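Local coordinates for protein aminoglycoside N(6')acetyltransferase (Legionella pneumophila subsp. pneumophila, PDB 3F5B) that probably transfers an acyl group, most likely acetyl from acetyl-CoA to an amino group as in other GNAT-family N-acetyltransferases, at residues A[12-23]-A[111-123]. Residues are numbered along the deposited sequence; the frame is centred on the assembly and turned at random.
Sequences EFRFCFKQMNKS and LSVQMIHEFILSQ. With PO4 (phosphate ion), chain B; ACT (acetate ion), chain C.
Leu111 opens the helical side of this contact, setting CG and CD2 against the CZ end of the Phe15 ring. One turn on, with CG anti to the backbone N (chi1 -178°) and the chain extended beyond it, Gln114 divides its amide: OE1 accepts from a water that in turn accepts from Arg14 NH1, while NE2 donates to Glu118 OE2 at 2.9 Å. Met115, a selenomethionine, touches two aromatics, its CB near Phe15 CE2 and its CG at the edge of the Phe17 ring, 3.6 Å from CE1. Glu118 illustrates how a buried helix carboxylate can grip two successive backbone N-H groups. Its OE2 accepts from Arg14 N (2.8 Å), on the opposite face from Gln114 NE2, and its OE1 uses the syn lone pair for Phe15 N (2.9 Å). Three N-H donors thus hold the carboxylate, which probably stabilises its charge. Earlier in the same side chain, CG makes a CH-pi contact over one face of the Phe13 ring, 3.9 Å from the centroid. Phe119 then turns its ring edge to the face of Phe17, planes 62° apart, with CB over the same ring. Leu121 CB touches Phe13 CZ, and Ser122 OG, hydrogen-bonded to Glu118 O, lies at that ring's edge. The axis of 111-123 crosses strand 15-19, outermost in the GNAT sheet, at -54°; Met115 and Phe119 continue onto strand 94-101, Phe119 also meets Trp67 of strand 65-71, and Leu121 reaches helix 172-178.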
# COMPACT_ATOMS: atom_id res chain seq x y z
N GLU A 12 -20.94 4.17 4.98
CA GLU A 12 -19.90 4.71 4.11
C GLU A 12 -18.51 4.50 4.72
O GLU A 12 -18.35 3.69 5.64
CB GLU A 12 -20.17 6.18 3.83
CG GLU A 12 -20.51 7.01 5.04
CD GLU A 12 -20.68 8.50 4.70
OE1 GLU A 12 -20.20 9.34 5.49
OE2 GLU A 12 -21.28 8.82 3.64
N PHE A 13 -17.51 5.23 4.23
CA PHE A 13 -16.12 4.95 4.58
C PHE A 13 -15.72 5.49 5.95
O PHE A 13 -16.05 6.61 6.30
CB PHE A 13 -15.17 5.52 3.54
CG PHE A 13 -15.22 4.83 2.20
CD1 PHE A 13 -16.18 3.85 1.91
CD2 PHE A 13 -14.33 5.19 1.20
CE1 PHE A 13 -16.24 3.25 0.66
CE2 PHE A 13 -14.37 4.60 -0.04
CZ PHE A 13 -15.32 3.64 -0.33
N ARG A 14 -14.96 4.70 6.70
CA ARG A 14 -14.46 5.09 8.01
C ARG A 14 -13.19 5.98 7.92
O ARG A 14 -13.01 6.89 8.72
CB ARG A 14 -14.14 3.83 8.83
CG ARG A 14 -13.71 4.13 10.28
CD ARG A 14 -13.09 2.87 10.93
NE ARG A 14 -12.49 3.18 12.22
CZ ARG A 14 -12.36 2.29 13.21
NH1 ARG A 14 -12.83 1.05 13.05
NH2 ARG A 14 -11.81 2.65 14.37
N PHE A 15 -12.31 5.67 6.99
CA PHE A 15 -10.99 6.27 6.92
C PHE A 15 -10.85 7.37 5.86
O PHE A 15 -11.62 7.42 4.88
CB PHE A 15 -9.94 5.19 6.62
CG PHE A 15 -9.99 4.03 7.58
CD1 PHE A 15 -9.85 4.24 8.95
CD2 PHE A 15 -10.15 2.73 7.10
CE1 PHE A 15 -9.85 3.15 9.82
CE2 PHE A 15 -10.20 1.65 7.97
CZ PHE A 15 -10.05 1.86 9.33
N CYS A 16 -9.84 8.21 6.08
CA CYS A 16 -9.53 9.35 5.23
C CYS A 16 -8.09 9.17 4.78
O CYS A 16 -7.25 8.70 5.55
CB CYS A 16 -9.63 10.63 6.06
SG CYS A 16 -9.28 12.12 5.12
N PHE A 17 -7.79 9.52 3.53
CA PHE A 17 -6.43 9.35 2.99
C PHE A 17 -5.99 10.66 2.33
O PHE A 17 -6.78 11.33 1.64
CB PHE A 17 -6.39 8.20 1.95
CG PHE A 17 -6.95 6.90 2.47
CD1 PHE A 17 -6.14 6.00 3.13
CD2 PHE A 17 -8.32 6.59 2.30
CE1 PHE A 17 -6.68 4.75 3.63
CE2 PHE A 17 -8.88 5.38 2.81
CZ PHE A 17 -8.07 4.46 3.49
N LYS A 18 -4.73 11.03 2.55
CA LYS A 18 -4.17 12.22 1.93
C LYS A 18 -2.73 12.02 1.57
O LYS A 18 -2.04 11.27 2.23
CB LYS A 18 -4.30 13.52 2.78
CG LYS A 18 -4.75 13.41 4.23
CD LYS A 18 -6.30 13.47 4.36
CE LYS A 18 -6.92 14.91 4.63
NZ LYS A 18 -7.60 15.60 3.42
N GLN A 19 -2.27 12.73 0.55
CA GLN A 19 -0.87 12.78 0.26
C GLN A 19 -0.17 13.42 1.43
O GLN A 19 -0.69 14.32 2.09
CB GLN A 19 -0.61 13.51 -1.05
CG GLN A 19 -1.07 12.65 -2.23
CD GLN A 19 -1.09 13.36 -3.56
OE1 GLN A 19 -0.53 14.44 -3.73
NE2 GLN A 19 -1.77 12.74 -4.55
N MSE A 20 1.02 12.93 1.73
CA MSE A 20 1.85 13.45 2.81
C MSE A 20 2.22 14.91 2.61
O MSE A 20 2.44 15.34 1.47
CB MSE A 20 3.14 12.64 2.85
CG MSE A 20 2.95 11.21 3.30
SE MSE A 20 2.88 11.20 5.24
CE MSE A 20 4.70 11.83 5.62
N ASN A 21 2.32 15.64 3.71
CA ASN A 21 2.94 16.96 3.70
C ASN A 21 4.05 17.00 4.75
O ASN A 21 4.18 16.08 5.57
CB ASN A 21 1.92 18.11 3.86
CG ASN A 21 1.22 18.11 5.21
OD1 ASN A 21 1.86 18.09 6.25
ND2 ASN A 21 -0.10 18.16 5.19
N LYS A 22 4.89 18.03 4.69
CA LYS A 22 6.07 18.12 5.56
C LYS A 22 5.76 18.00 7.04
O LYS A 22 6.62 17.59 7.80
CB LYS A 22 6.83 19.43 5.35
CG LYS A 22 7.71 19.47 4.12
CD LYS A 22 8.21 20.90 3.89
CE LYS A 22 9.47 20.94 3.05
NZ LYS A 22 10.56 20.13 3.70
N SER A 23 4.57 18.39 7.45
CA SER A 23 4.27 18.41 8.87
C SER A 23 4.13 17.00 9.44
O SER A 23 4.15 16.82 10.66
CB SER A 23 3.02 19.23 9.16
OG SER A 23 1.91 18.58 8.60
N LEU A 111 -9.78 -4.87 9.91
CA LEU A 111 -9.50 -3.45 9.74
C LEU A 111 -8.55 -3.15 8.56
O LEU A 111 -8.75 -2.16 7.83
CB LEU A 111 -8.89 -2.88 11.02
CG LEU A 111 -8.78 -1.35 11.07
CD1 LEU A 111 -8.86 -0.83 12.51
CD2 LEU A 111 -7.47 -0.88 10.39
N SER A 112 -7.51 -3.96 8.40
CA SER A 112 -6.55 -3.76 7.30
C SER A 112 -7.23 -3.95 5.94
O SER A 112 -6.99 -3.19 5.02
CB SER A 112 -5.38 -4.73 7.42
OG SER A 112 -4.65 -4.45 8.61
N VAL A 113 -8.12 -4.95 5.84
CA VAL A 113 -8.84 -5.20 4.62
C VAL A 113 -9.74 -4.00 4.32
O VAL A 113 -9.82 -3.51 3.19
CB VAL A 113 -9.65 -6.54 4.69
CG1 VAL A 113 -10.58 -6.67 3.48
CG2 VAL A 113 -8.68 -7.74 4.74
N GLN A 114 -10.41 -3.50 5.35
CA GLN A 114 -11.30 -2.38 5.14
C GLN A 114 -10.47 -1.18 4.67
O GLN A 114 -10.86 -0.46 3.78
CB GLN A 114 -12.06 -2.03 6.41
CG GLN A 114 -13.05 -0.87 6.22
CD GLN A 114 -13.84 -0.55 7.48
OE1 GLN A 114 -13.89 -1.37 8.40
NE2 GLN A 114 -14.45 0.64 7.53
N MSE A 115 -9.33 -0.95 5.30
CA MSE A 115 -8.50 0.20 4.90
C MSE A 115 -8.02 0.07 3.46
O MSE A 115 -8.05 1.06 2.69
CB MSE A 115 -7.31 0.39 5.84
CG MSE A 115 -6.58 1.74 5.63
SE MSE A 115 -4.66 1.53 5.92
CE MSE A 115 -4.35 0.34 4.46
N ILE A 116 -7.57 -1.14 3.10
CA ILE A 116 -7.14 -1.39 1.73
C ILE A 116 -8.28 -1.06 0.76
O ILE A 116 -8.08 -0.30 -0.20
CB ILE A 116 -6.66 -2.88 1.54
CG1 ILE A 116 -5.32 -3.12 2.26
CG2 ILE A 116 -6.63 -3.23 0.04
CD1 ILE A 116 -4.95 -4.58 2.45
N HIS A 117 -9.47 -1.61 1.02
CA HIS A 117 -10.61 -1.38 0.13
C HIS A 117 -11.00 0.09 0.06
O HIS A 117 -11.24 0.62 -1.04
CB HIS A 117 -11.82 -2.22 0.50
CG HIS A 117 -11.63 -3.68 0.26
ND1 HIS A 117 -12.53 -4.62 0.70
CD2 HIS A 117 -10.62 -4.37 -0.33
CE1 HIS A 117 -12.10 -5.83 0.37
NE2 HIS A 117 -10.95 -5.70 -0.27
N GLU A 118 -11.05 0.75 1.20
CA GLU A 118 -11.40 2.18 1.18
C GLU A 118 -10.34 3.04 0.48
O GLU A 118 -10.67 4.02 -0.19
CB GLU A 118 -11.63 2.68 2.60
CG GLU A 118 -12.93 2.12 3.24
CD GLU A 118 -13.21 2.76 4.60
OE1 GLU A 118 -12.40 3.61 4.99
OE2 GLU A 118 -14.22 2.41 5.27
N PHE A 119 -9.07 2.69 0.63
CA PHE A 119 -8.02 3.44 -0.07
C PHE A 119 -8.15 3.32 -1.59
O PHE A 119 -8.14 4.33 -2.33
CB PHE A 119 -6.66 2.98 0.40
CG PHE A 119 -5.50 3.65 -0.30
CD1 PHE A 119 -5.23 5.02 -0.12
CD2 PHE A 119 -4.66 2.91 -1.12
CE1 PHE A 119 -4.14 5.63 -0.77
CE2 PHE A 119 -3.55 3.52 -1.77
CZ PHE A 119 -3.30 4.88 -1.59
N ILE A 120 -8.30 2.08 -2.06
CA ILE A 120 -8.45 1.84 -3.50
C ILE A 120 -9.67 2.54 -4.07
O ILE A 120 -9.57 3.19 -5.11
CB ILE A 120 -8.51 0.32 -3.85
CG1 ILE A 120 -7.16 -0.31 -3.51
CG2 ILE A 120 -8.84 0.12 -5.36
CD1 ILE A 120 -7.20 -1.83 -3.35
N LEU A 121 -10.82 2.40 -3.40
CA LEU A 121 -12.02 3.07 -3.85
C LEU A 121 -12.02 4.59 -3.74
O LEU A 121 -12.65 5.27 -4.56
CB LEU A 121 -13.30 2.48 -3.20
CG LEU A 121 -13.47 0.97 -3.39
CD1 LEU A 121 -14.60 0.44 -2.55
CD2 LEU A 121 -13.70 0.61 -4.89
N SER A 122 -11.33 5.13 -2.74
CA SER A 122 -11.25 6.58 -2.53
C SER A 122 -10.24 7.28 -3.46
O SER A 122 -10.45 8.43 -3.83
CB SER A 122 -10.80 6.90 -1.08
OG SER A 122 -11.79 6.46 -0.15
N GLN A 123 -9.15 6.58 -3.80
CA GLN A 123 -8.03 7.19 -4.55
C GLN A 123 -7.77 6.56 -5.93
O GLN A 123 -7.06 7.13 -6.77
CB GLN A 123 -6.74 7.16 -3.69
CG GLN A 123 -6.82 7.93 -2.33
CD GLN A 123 -7.17 9.40 -2.49
OE1 GLN A 123 -6.96 9.99 -3.55
NE2 GLN A 123 -7.78 9.98 -1.47
P PO4 B . -13.32 -0.40 16.57
O1 PO4 B . -12.59 0.24 17.76
O2 PO4 B . -14.40 0.57 16.14
O3 PO4 B . -12.32 -0.58 15.44
O4 PO4 B . -13.95 -1.74 16.87
C ACT C . -9.56 1.17 17.03
O ACT C . -10.55 1.95 16.94
OXT ACT C . -8.80 1.40 18.02
CH3 ACT C . -9.32 0.02 16.08
O HOH W 1 -14.21 -0.57 11.19